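B-129 (Sulfolobus virus 1, PDB 2WBT) is essential for virus function and probably binds DNA through two zinc fingers of the C2H2 type, each built round a zinc ion. Local coordinates at residues 30-33 and 34-37; 53-56 and 57-61; 100-104 and 105-109. All coordinates share one frame; numbering follows the deposited sequence.

Interaction 1 of 3, residues 30-33 and 34-37; sequences KRYH and QLTP
Tyr32 and Leu35 make the one apolar side-chain contact here, CD2 of the ring meeting the Leu35 methyl CD1 at 3.7 Å, and the two side chains cross at about a right angle. The methyl comes at the ring obliquely. Leu35 also brings its CG near two carbonyl oxygens at the end of helix 26-32, those of Tyr32 and Arg31. Gln34 brings only its CB near the carbonyl oxygens of Lys30 and Arg31, while the rest of its side chain runs on extended.

The backbone sets this up. Leu35 N donates to Tyr32 O over 3.1 Å, reaching the oxygen from well above the carbonyl plane, and a weak bond runs from Gln34 N to Arg31 O. The tyrosine ring is swung beside its own carbonyl carbon (chi1 175°), which brings CD2 to Leu35. Further out, Tyr32 and Leu35 both lie on Lys40 and Ile43 of helix 37-52; Ile20 of the second subunit packs on Tyr32, and Pro54 of that subunit on Leu35. Thr36 caps the next helix with its side chain.

Chemically, the turn combines one sound backbone bond with a buried apolar pair, consistent with a helix corner held mainly by hydrophobic burial between helices and subunits.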
loop_
_atom_site.group_PDB
_atom_site.type_symbol
_atom_site.label_atom_id
_atom_site.label_comp_id
_atom_site.label_asym_id
_atom_site.label_seq_id
_atom_site.Cartn_x
_atom_site.Cartn_y
_atom_site.Cartn_z
ATOM N N LYS A 30 5.389 -6.658 23.222
ATOM C CA LYS A 30 6.183 -7.887 23.186
ATOM C C LYS A 30 6.130 -8.530 21.803
ATOM O O LYS A 30 7.134 -9.048 21.313
ATOM C CB LYS A 30 5.680 -8.877 24.240
ATOM C CG LYS A 30 5.842 -8.387 25.674
ATOM C CD LYS A 30 5.180 -9.325 26.674
ATOM C CE LYS A 30 6.015 -10.573 26.922
ATOM N NZ LYS A 30 5.323 -11.535 27.823
ATOM N N ARG A 31 4.952 -8.488 21.185
ATOM C CA ARG A 31 4.750 -9.014 19.833
ATOM C C ARG A 31 5.513 -8.207 18.774
ATOM O O ARG A 31 5.833 -8.736 17.709
ATOM C CB ARG A 31 3.254 -9.050 19.492
ATOM C CG ARG A 31 2.898 -9.922 18.294
ATOM C CD ARG A 31 1.404 -9.895 17.980
ATOM N NE ARG A 31 0.586 -10.496 19.037
ATOM C CZ ARG A 31 -0.665 -10.933 18.883
ATOM N NH1 ARG A 31 -1.277 -10.863 17.704
ATOM N NH2 ARG A 31 -1.309 -11.457 19.920
ATOM N N TYR A 32 5.799 -6.939 19.067
ATOM C CA TYR A 32 6.610 -6.108 18.171
ATOM C C TYR A 32 8.087 -6.501 18.234
ATOM O O TYR A 32 8.741 -6.636 17.199
ATOM C CB TYR A 32 6.458 -4.619 18.489
ATOM C CG TYR A 32 7.377 -3.753 17.654
ATOM C CD1 TYR A 32 8.648 -3.410 18.110
ATOM C CD2 TYR A 32 6.990 -3.303 16.395
ATOM C CE1 TYR A 32 9.503 -2.632 17.344
ATOM C CE2 TYR A 32 7.838 -2.521 15.620
ATOM C CZ TYR A 32 9.091 -2.189 16.100
ATOM O OH TYR A 32 9.935 -1.413 15.338
ATOM N N HIS A 33 8.607 -6.675 19.448
ATOM C CA HIS A 33 9.985 -7.149 19.638
ATOM C C HIS A 33 10.094 -8.677 19.484
ATOM O O HIS A 33 11.084 -9.284 19.899
ATOM C CB HIS A 33 10.536 -6.689 20.994
ATOM C CG HIS A 33 10.759 -5.210 21.082
ATOM N ND1 HIS A 33 9.755 -4.326 21.420
ATOM C CD2 HIS A 33 11.865 -4.458 20.872
ATOM C CE1 HIS A 33 10.235 -3.096 21.416
ATOM N NE2 HIS A 33 11.513 -3.147 21.087
ATOM N N GLN A 34 9.064 -9.281 18.893
ATOM C CA GLN A 34 9.094 -10.672 18.447
ATOM C C GLN A 34 9.166 -10.743 16.916
ATOM O O GLN A 34 9.313 -11.826 16.347
ATOM C CB GLN A 34 7.847 -11.404 18.946
ATOM C CG GLN A 34 8.076 -12.858 19.323
ATOM C CD GLN A 34 6.938 -13.427 20.149
ATOM O OE1 GLN A 34 7.148 -13.927 21.254
ATOM N NE2 GLN A 34 5.723 -13.341 19.620
ATOM N N LEU A 35 9.056 -9.586 16.263
ATOM C CA LEU A 35 9.175 -9.493 14.812
ATOM C C LEU A 35 10.639 -9.631 14.411
ATOM O O LEU A 35 11.535 -9.280 15.181
ATOM C CB LEU A 35 8.637 -8.149 14.308
ATOM C CG LEU A 35 7.191 -7.789 14.660
ATOM C CD1 LEU A 35 6.899 -6.338 14.305
ATOM C CD2 LEU A 35 6.217 -8.723 13.958
ATOM N N THR A 36 10.876 -10.144 13.208
ATOM C CA THR A 36 12.229 -10.228 12.662
ATOM C C THR A 36 12.730 -8.823 12.327
ATOM O O THR A 36 11.921 -7.919 12.104
ATOM C CB THR A 36 12.280 -11.090 11.381
ATOM O OG1 THR A 36 11.436 -10.514 10.376
ATOM C CG2 THR A 36 11.827 -12.515 11.670
ATOM N N PRO A 37 14.063 -8.625 12.298
ATOM C CA PRO A 37 14.622 -7.340 11.863
ATOM C C PRO A 37 14.080 -6.863 10.512
ATOM O O PRO A 37 13.935 -5.659 10.294
ATOM C CB PRO A 37 16.122 -7.633 11.757
ATOM C CG PRO A 37 16.359 -8.731 12.716
ATOM C CD PRO A 37 15.120 -9.576 12.691
#

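Interaction 2 of 3, residues 53-56 and 57-61; sequences NPQL and LDESS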
loop_
_atom_site.group_PDB
_atom_site.type_symbol
_atom_site.label_atom_id
_atom_site.label_comp_id
_atom_site.label_asym_id
_atom_site.label_seq_id
_atom_site.Cartn_x
_atom_site.Cartn_y
_atom_site.Cartn_z
ATOM N N ASN A 53 3.866 11.024 2.099
ATOM C CA ASN A 53 2.651 11.088 1.276
ATOM C C ASN A 53 1.400 10.913 2.148
ATOM O O ASN A 53 0.761 9.859 2.113
ATOM C CB ASN A 53 2.681 10.007 0.187
ATOM C CG ASN A 53 3.999 9.964 -0.564
ATOM O OD1 ASN A 53 4.281 10.825 -1.398
ATOM N ND2 ASN A 53 4.811 8.952 -0.277
ATOM N N PRO A 54 1.045 11.943 2.941
ATOM C CA PRO A 54 -0.053 11.809 3.909
ATOM C C PRO A 54 -1.471 11.582 3.355
ATOM O O PRO A 54 -2.380 11.315 4.140
ATOM C CB PRO A 54 0.001 13.135 4.688
ATOM C CG PRO A 54 1.354 13.695 4.416
ATOM C CD PRO A 54 1.661 13.279 3.021
ATOM N N GLN A 55 -1.670 11.690 2.040
ATOM C CA GLN A 55 -2.971 11.343 1.441
ATOM C C GLN A 55 -3.177 9.826 1.352
ATOM O O GLN A 55 -4.301 9.365 1.144
ATOM C CB GLN A 55 -3.169 11.998 0.064
ATOM C CG GLN A 55 -2.516 11.286 -1.127
ATOM C CD GLN A 55 -1.021 11.523 -1.225
ATOM O OE1 GLN A 55 -0.424 12.188 -0.379
ATOM N NE2 GLN A 55 -0.407 10.973 -2.266
ATOM N N LEU A 56 -2.097 9.060 1.500
ATOM C CA LEU A 56 -2.191 7.601 1.579
ATOM C C LEU A 56 -2.889 7.145 2.867
ATOM O O LEU A 56 -3.388 6.021 2.935
ATOM C CB LEU A 56 -0.805 6.954 1.468
ATOM C CG LEU A 56 -0.012 7.241 0.188
ATOM C CD1 LEU A 56 1.289 6.448 0.188
ATOM C CD2 LEU A 56 -0.829 6.923 -1.060
ATOM N N LEU A 57 -2.918 8.014 3.878
ATOM C CA LEU A 57 -3.677 7.762 5.109
ATOM C C LEU A 57 -5.188 7.732 4.850
ATOM O O LEU A 57 -5.908 6.929 5.445
ATOM C CB LEU A 57 -3.353 8.822 6.166
ATOM C CG LEU A 57 -1.915 8.826 6.691
ATOM C CD1 LEU A 57 -1.609 10.124 7.424
ATOM C CD2 LEU A 57 -1.669 7.626 7.593
ATOM N N ASP A 58 -5.655 8.608 3.963
ATOM C CA ASP A 58 -7.070 8.660 3.575
ATOM C C ASP A 58 -7.466 7.519 2.633
ATOM O O ASP A 58 -8.652 7.222 2.474
ATOM C CB ASP A 58 -7.389 10.008 2.917
ATOM C CG ASP A 58 -7.249 11.175 3.877
ATOM O OD1 ASP A 58 -7.459 10.982 5.093
ATOM O OD2 ASP A 58 -6.936 12.292 3.415
ATOM N N GLU A 59 -6.468 6.892 2.012
ATOM C CA GLU A 59 -6.668 5.748 1.115
ATOM C C GLU A 59 -6.415 4.403 1.813
ATOM O O GLU A 59 -6.509 3.349 1.183
ATOM C CB GLU A 59 -5.720 5.865 -0.083
ATOM C CG GLU A 59 -5.976 7.063 -0.991
ATOM C CD GLU A 59 -4.851 7.302 -1.989
ATOM O OE1 GLU A 59 -4.041 6.378 -2.222
ATOM O OE2 GLU A 59 -4.779 8.419 -2.543
ATOM N N SER A 60 -6.098 4.443 3.106
ATOM C CA SER A 60 -5.655 3.253 3.843
ATOM C C SER A 60 -6.783 2.257 4.107
ATOM O O SER A 60 -6.590 1.047 3.976
ATOM C CB SER A 60 -5.011 3.661 5.169
ATOM O OG SER A 60 -3.811 4.381 4.952
ATOM N N SER A 61 -7.945 2.774 4.496
ATOM C CA SER A 61 -9.148 1.957 4.683
ATOM C C SER A 61 -9.420 1.083 3.458
ATOM O O SER A 61 -9.768 -0.090 3.588
ATOM C CB SER A 61 -10.363 2.849 4.947
ATOM O OG SER A 61 -11.470 2.084 5.394
#
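Leu56 and Ser60 are joined by a side-chain-to-backbone hydrogen bond: the serine hydroxyl, OG, donates to Leu56 O over 2.6 Å, coming in tilted only 20° from the plane of that carbonyl. With chi1 at -66°, OG stands beside its own backbone N and faces back along the chain to the residue four positions earlier. The same OG is also hydrogen-bonded to Tyr64 OH of the second subunit, which gives this buried hydroxyl two partners and ties the turn to the dimer.

The backbone bonds across the join are weak. Leu57 N reaches Pro54 O at 3.4 Å, and Glu59 N is shared between Gln55 O and Leu56 O. Asp58 N also leans on Gln55 O, so that one oxygen serves two amides, neither of them well aligned.

Among the side chains, Gln55 and Glu59 lie alongside each other and point the same way, with Gln55 CG 3.9 Å from Glu59 OE2; their amide and carboxylate planes stand 77° apart. The other carboxylate oxygen, OE1, lies 3.5 Å from the Leu56 methyl CD2.

The apolar contacts involve Pro54 and the two leucines. Leu57 CD1 comes within 4.4 Å of Pro54 CB and also lies near Pro54 O, while Leu56 and Leu57 both pack on Leu50 of helix 37-52. Ile43 of the second subunit lies against Leu57, and Gln39 of that subunit against Pro54.

Overall this is a helix-turn-helix connection in the plain sense of a corner: an irregular, weakly bonded turn through residues 53-59 links helix 37-52 to helix 60-72 at the dimer interface.

Interaction 3 of 3, residues 100-104 and 105-109; sequences TKVCP and VCKKE. With ZN (zinc ion), chain D.
Cys103 and Cys106 turn their sulfurs toward one zinc ion, and the turn that joins them is the zinc knuckle of a C2H2 finger. Cys103 SG binds the metal at 2.3 Å and Cys106 SG at 2.1 Å, leaving the two sulfurs 4.0 Å apart. They get there by different torsions: Cys103 SG lies anti to its backbone N (chi1 170°), whereas Cys106 SG is tucked between its N and its carbonyl carbon (chi1 80°). NE2 of His119 and NE2 of His124 complete the four-ligand site.

The knuckle closes on the first sulfur. Val105 N points at Cys103 SG over 3.5 Å, and Cys106 N adds a weak but nearly straight bond to it; such N-H groups probably temper the negative charge of a thiolate. Lys108 N makes a weak bond to Cys106 SG in turn. Lys107, with a left-handed backbone (phi 75°), lets the chain double back, and its N donates to Cys103 O at 2.9 Å.

Beyond the knuckle the two arms run back nearly antiparallel. Val102 splits its methyls between two residues of the returning arm: CG1 sits 3.6 Å from Lys107 CA, while CG2 faces Glu109 CG, the two side chains passing at a slant. Val105 packs on Tyr62 of helix 60-72 and on Glu59.

Lys108 O links the arms twice, taking Cys103 N at 3.2 Å in the plane of its carbonyl and also receiving a CA-H...O contact from Val102 CA at 3.5 Å.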
loop_
_atom_site.group_PDB
_atom_site.type_symbol
_atom_site.label_atom_id
_atom_site.label_comp_id
_atom_site.label_asym_id
_atom_site.label_seq_id
_atom_site.Cartn_x
_atom_site.Cartn_y
_atom_site.Cartn_z
ATOM N N THR A 100 -21.440 1.821 -9.114
ATOM C CA THR A 100 -20.804 2.982 -8.473
ATOM C C THR A 100 -20.085 3.874 -9.489
ATOM O O THR A 100 -19.376 3.382 -10.369
ATOM C CB THR A 100 -19.801 2.577 -7.372
ATOM O OG1 THR A 100 -19.396 3.743 -6.640
ATOM C CG2 THR A 100 -18.574 1.920 -7.969
ATOM N N LYS A 101 -20.280 5.184 -9.357
ATOM C CA LYS A 101 -19.611 6.167 -10.214
ATOM C C LYS A 101 -18.419 6.819 -9.517
ATOM O O LYS A 101 -17.642 7.518 -10.159
ATOM C CB LYS A 101 -20.584 7.268 -10.643
ATOM C CG LYS A 101 -21.910 6.775 -11.194
ATOM C CD LYS A 101 -21.758 6.138 -12.565
ATOM C CE LYS A 101 -23.088 5.609 -13.077
ATOM N NZ LYS A 101 -23.635 4.514 -12.231
ATOM N N VAL A 102 -18.286 6.606 -8.209
ATOM C CA VAL A 102 -17.201 7.212 -7.438
ATOM C C VAL A 102 -16.062 6.218 -7.253
ATOM O O VAL A 102 -16.291 5.036 -6.983
ATOM C CB VAL A 102 -17.676 7.682 -6.047
ATOM C CG1 VAL A 102 -16.631 8.583 -5.410
ATOM C CG2 VAL A 102 -19.009 8.411 -6.150
ATOM N N CYS A 103 -14.837 6.711 -7.402
ATOM C CA CYS A 103 -13.648 5.894 -7.174
ATOM C C CYS A 103 -13.423 5.719 -5.671
ATOM O O CYS A 103 -13.274 6.720 -4.959
ATOM C CB CYS A 103 -12.422 6.527 -7.838
ATOM S SG CYS A 103 -10.846 5.754 -7.379
ATOM N N PRO A 104 -13.374 4.448 -5.190
ATOM C CA PRO A 104 -13.274 4.175 -3.750
ATOM C C PRO A 104 -12.001 4.740 -3.116
ATOM O O PRO A 104 -11.912 4.839 -1.891
ATOM C CB PRO A 104 -13.253 2.641 -3.686
ATOM C CG PRO A 104 -12.761 2.215 -5.010
ATOM C CD PRO A 104 -13.359 3.191 -5.965
ATOM N N VAL A 105 -11.040 5.111 -3.958
ATOM C CA VAL A 105 -9.734 5.585 -3.518
ATOM C C VAL A 105 -9.676 7.113 -3.421
ATOM O O VAL A 105 -9.437 7.660 -2.345
ATOM C CB VAL A 105 -8.623 5.094 -4.474
ATOM C CG1 VAL A 105 -7.249 5.407 -3.902
ATOM C CG2 VAL A 105 -8.762 3.597 -4.734
ATOM N N CYS A 106 -9.901 7.789 -4.545
ATOM C CA CYS A 106 -9.728 9.253 -4.636
ATOM C C CYS A 106 -11.022 10.066 -4.585
ATOM O O CYS A 106 -10.975 11.282 -4.411
ATOM C CB CYS A 106 -8.952 9.621 -5.900
ATOM S SG CYS A 106 -9.940 9.624 -7.403
ATOM N N LYS A 107 -12.165 9.406 -4.759
ATOM C CA LYS A 107 -13.479 10.053 -4.618
ATOM C C LYS A 107 -13.868 10.961 -5.785
ATOM O O LYS A 107 -14.717 11.845 -5.638
ATOM C CB LYS A 107 -13.562 10.833 -3.300
ATOM C CG LYS A 107 -13.347 9.967 -2.086
ATOM C CD LYS A 107 -14.580 9.130 -1.809
ATOM C CE LYS A 107 -14.243 7.871 -1.041
ATOM N NZ LYS A 107 -15.417 7.354 -0.286
ATOM N N LYS A 108 -13.257 10.709 -6.936
ATOM C CA LYS A 108 -13.558 11.426 -8.165
ATOM C C LYS A 108 -14.761 10.771 -8.842
ATOM O O LYS A 108 -14.914 9.549 -8.778
ATOM C CB LYS A 108 -12.342 11.378 -9.083
ATOM C CG LYS A 108 -12.464 12.215 -10.324
ATOM C CD LYS A 108 -11.320 11.937 -11.266
ATOM C CE LYS A 108 -11.718 12.276 -12.653
ATOM N NZ LYS A 108 -10.564 12.150 -13.598
ATOM N N GLU A 109 -15.605 11.573 -9.491
ATOM C CA GLU A 109 -16.874 11.065 -10.042
ATOM C C GLU A 109 -16.890 10.979 -11.571
ATOM O O GLU A 109 -16.122 11.663 -12.249
ATOM C CB GLU A 109 -18.042 11.920 -9.536
ATOM C CG GLU A 109 -19.296 11.102 -9.234
ATOM C CD GLU A 109 -20.469 11.940 -8.762
ATOM O OE1 GLU A 109 -20.266 13.117 -8.398
ATOM O OE2 GLU A 109 -21.601 11.413 -8.748
HETATM ZN ZN ZN D . -9.573 7.570 -7.837
#

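Overall arrangement
Along the chain the three come in series: interaction 1 joins helix 26-32 to helix 37-52, interaction 2 carries helix 37-52 over to helix 60-72, and interaction 3 forms the knuckle of the second zinc finger, ahead of helix 113-122. Helix 37-52 thus separates the first two, whose centres lie about 25 Å apart, and both touch the second subunit. No other protein chain of the assembly reaches interaction 3, whose centre is about 37 Å from that of interaction 1. Interactions 2 and 3 do meet, Glu59 CG lying 3.6 Å from Val105 CG1, so the finger packs directly against the turn leading into helix 60-72, linking the metal-binding part to the dimerising helices.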